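Local structure of cytochrome c7 (3H4N) at residues 30-33 against 39-42. The protein probably carries electrons through its three covalently bound haems as a small cytochrome c7 of a family involved in Fe(III) respiration. Residues are numbered along the deposited sequence; the frame is centred on the assembly and turned at random.
Sequences ACHE and KIAG. With HEM (protoporphyrin IX containing Fe), chain C.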
loop_
_atom_site.group_PDB
_atom_site.type_symbol
_atom_site.label_atom_id
_atom_site.label_comp_id
_atom_site.label_asym_id
_atom_site.label_seq_id
_atom_site.Cartn_x
_atom_site.Cartn_y
_atom_site.Cartn_z
ATOM N N ALA A 30 -0.278 10.280 -2.229
ATOM C CA ALA A 30 -0.135 9.499 -0.987
ATOM C C ALA A 30 0.917 8.410 -1.136
ATOM O O ALA A 30 1.557 8.000 -0.162
ATOM C CB ALA A 30 -1.465 8.881 -0.564
ATOM N N CYS A 31 1.070 7.898 -2.355
ATOM C CA CYS A 31 1.972 6.778 -2.609
ATOM C C CYS A 31 3.016 7.044 -3.673
ATOM O O CYS A 31 4.073 6.431 -3.640
ATOM C CB CYS A 31 1.161 5.551 -2.982
ATOM S SG CYS A 31 0.049 5.091 -1.633
ATOM N N HIS A 32 2.702 7.918 -4.623
ATOM C CA HIS A 32 3.535 8.188 -5.786
ATOM C C HIS A 32 4.153 9.568 -5.685
ATOM O O HIS A 32 3.574 10.476 -5.082
ATOM C CB HIS A 32 2.643 8.160 -7.030
ATOM C CG HIS A 32 2.129 6.804 -7.356
ATOM N ND1 HIS A 32 2.894 5.748 -7.809
ATOM C CD2 HIS A 32 0.865 6.341 -7.262
ATOM C CE1 HIS A 32 2.105 4.692 -7.965
ATOM N NE2 HIS A 32 0.872 5.028 -7.648
ATOM N N GLU A 33 5.299 9.751 -6.327
ATOM C CA GLU A 33 5.910 11.077 -6.375
ATOM C C GLU A 33 5.020 12.083 -7.108
ATOM O O GLU A 33 4.935 13.248 -6.698
ATOM C CB GLU A 33 7.268 11.009 -7.062
ATOM C CG GLU A 33 7.939 12.356 -7.228
ATOM C CD GLU A 33 9.420 12.223 -7.485
ATOM O OE1 GLU A 33 9.843 12.402 -8.648
ATOM O OE2 GLU A 33 10.144 11.940 -6.516
ATOM N N LYS A 39 5.725 3.037 -11.407
ATOM C CA LYS A 39 6.350 2.121 -10.464
ATOM C C LYS A 39 6.940 2.921 -9.296
ATOM O O LYS A 39 7.233 4.125 -9.416
ATOM C CB LYS A 39 7.440 1.290 -11.138
ATOM C CG LYS A 39 6.917 0.375 -12.251
ATOM C CD LYS A 39 6.030 -0.758 -11.778
ATOM C CE LYS A 39 5.748 -1.734 -12.928
ATOM N NZ LYS A 39 5.081 -2.983 -12.487
ATOM N N ILE A 40 7.111 2.237 -8.172
ATOM C CA ILE A 40 7.610 2.855 -6.947
ATOM C C ILE A 40 8.946 2.180 -6.623
ATOM O O ILE A 40 8.989 1.065 -6.108
ATOM C CB ILE A 40 6.590 2.688 -5.801
ATOM C CG1 ILE A 40 5.269 3.403 -6.149
ATOM C CG2 ILE A 40 7.167 3.266 -4.485
ATOM C CD1 ILE A 40 4.117 3.120 -5.193
ATOM N N ALA A 41 10.034 2.863 -6.949
ATOM C CA ALA A 41 11.377 2.301 -6.828
ATOM C C ALA A 41 11.719 1.835 -5.408
ATOM O O ALA A 41 12.455 0.868 -5.224
ATOM C CB ALA A 41 12.438 3.304 -7.337
ATOM N N GLY A 42 11.202 2.546 -4.410
ATOM C CA GLY A 42 11.463 2.210 -3.016
ATOM C C GLY A 42 10.649 1.076 -2.424
ATOM O O GLY A 42 10.811 0.738 -1.252
HETATM C CHA HEM C . 1.161 1.445 -9.546
HETATM C CHB HEM C . -1.093 5.466 -10.996
HETATM C CHC HEM C . -2.907 6.106 -6.606
HETATM C CHD HEM C . -0.090 2.561 -4.981
HETATM C C1A HEM C . 0.713 2.477 -10.331
HETATM C C2A HEM C . 1.016 2.688 -11.715
HETATM C C3A HEM C . 0.398 3.800 -12.128
HETATM C C4A HEM C . -0.322 4.326 -10.993
HETATM C CMA HEM C . 0.430 4.445 -13.526
HETATM C CAA HEM C . 1.943 1.791 -12.557
HETATM C CBA HEM C . 1.273 0.536 -13.046
HETATM C CGA HEM C . 2.229 -0.238 -13.930
HETATM O O1A HEM C . 2.010 -1.467 -13.969
HETATM O O2A HEM C . 3.162 0.332 -14.584
HETATM C C1B HEM C . -1.799 5.975 -9.949
HETATM C C2B HEM C . -2.667 7.129 -10.006
HETATM C C3B HEM C . -3.184 7.294 -8.788
HETATM C C4B HEM C . -2.658 6.257 -7.943
HETATM C CMB HEM C . -2.918 7.970 -11.272
HETATM C CAB HEM C . -4.207 8.347 -8.321
HETATM C CBB HEM C . -5.435 8.356 -8.949
HETATM C C1C HEM C . -2.236 5.256 -5.771
HETATM C C2C HEM C . -2.310 5.267 -4.328
HETATM C C3C HEM C . -1.530 4.283 -3.862
HETATM C C4C HEM C . -0.935 3.634 -5.014
HETATM C CMC HEM C . -3.161 6.271 -3.515
HETATM C CAC HEM C . -1.259 3.871 -2.385
HETATM C CBC HEM C . -2.309 3.868 -1.523
HETATM C C1D HEM C . 0.464 1.927 -6.048
HETATM C C2D HEM C . 1.295 0.760 -5.949
HETATM C C3D HEM C . 1.675 0.428 -7.352
HETATM C C4D HEM C . 1.028 1.417 -8.176
HETATM C CMD HEM C . 1.706 0.024 -4.683
HETATM C CAD HEM C . 2.606 -0.696 -7.816
HETATM C CBD HEM C . 3.995 -0.047 -7.872
HETATM C CGD HEM C . 5.141 -0.979 -8.193
HETATM O O1D HEM C . 6.313 -0.515 -8.280
HETATM O O2D HEM C . 4.877 -2.201 -8.344
HETATM N NA HEM C . -0.110 3.493 -9.915
HETATM N NB HEM C . -1.819 5.456 -8.691
HETATM N NC HEM C . -1.380 4.252 -6.155
HETATM N ND HEM C . 0.323 2.307 -7.363
HETATM FE FE HEM C . -0.767 3.853 -8.014
HETATM O O HOH W 1 5.542 6.186 -8.522
#
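The side chain of Ile40 meets the imidazole of His32 beside a c-type haem, in the loop between strand 14-16 and helix 45-59 of this cytochrome c7. Cys31 and His32 are the last two residues of a CXXCH haem-binding motif. Cys31 SG forms a thioether to CAC of the haem at 1.9 Å. His32 NE2 binds the iron at 2.0 Å, and His18 NE2 is the other axial ligand.

The two side chains of His32 and Ile40 cross at about a right angle. Ile40 CG1 comes obliquely to the ring, 3.7 Å from His32 ND1. With CG1 anti to its own carbonyl carbon (chi1 -62°) and the chain extended beyond it (chi2 171°), Ile40 brings CD1 to Cys31 O and the haem. There CD1 sits 3.7 Å from Cys31 O and also touches the porphyrin at C2D. Trp47 of helix 45-59 packs against both Cys31 and Ile40.

No direct hydrogen bond joins the segments; one water does so. It lies in the plane of the imidazole, at the edge, and accepts from His32 ND1 at 2.8 Å. It donates in turn to Lys39 O. The imidazole is thus held at both nitrogens, by iron and by water, which limits its rotation. The hydrogen bond at ND1 would probably make the ring a somewhat stronger donor to the iron.

Lys39 and Ile40 also hold a haem propionate. A bend at chi2 of Lys39 lets its CD lie alongside that carboxylate. Ile40 N donates to haem O1D at 2.9 Å, nearly straight at 173°.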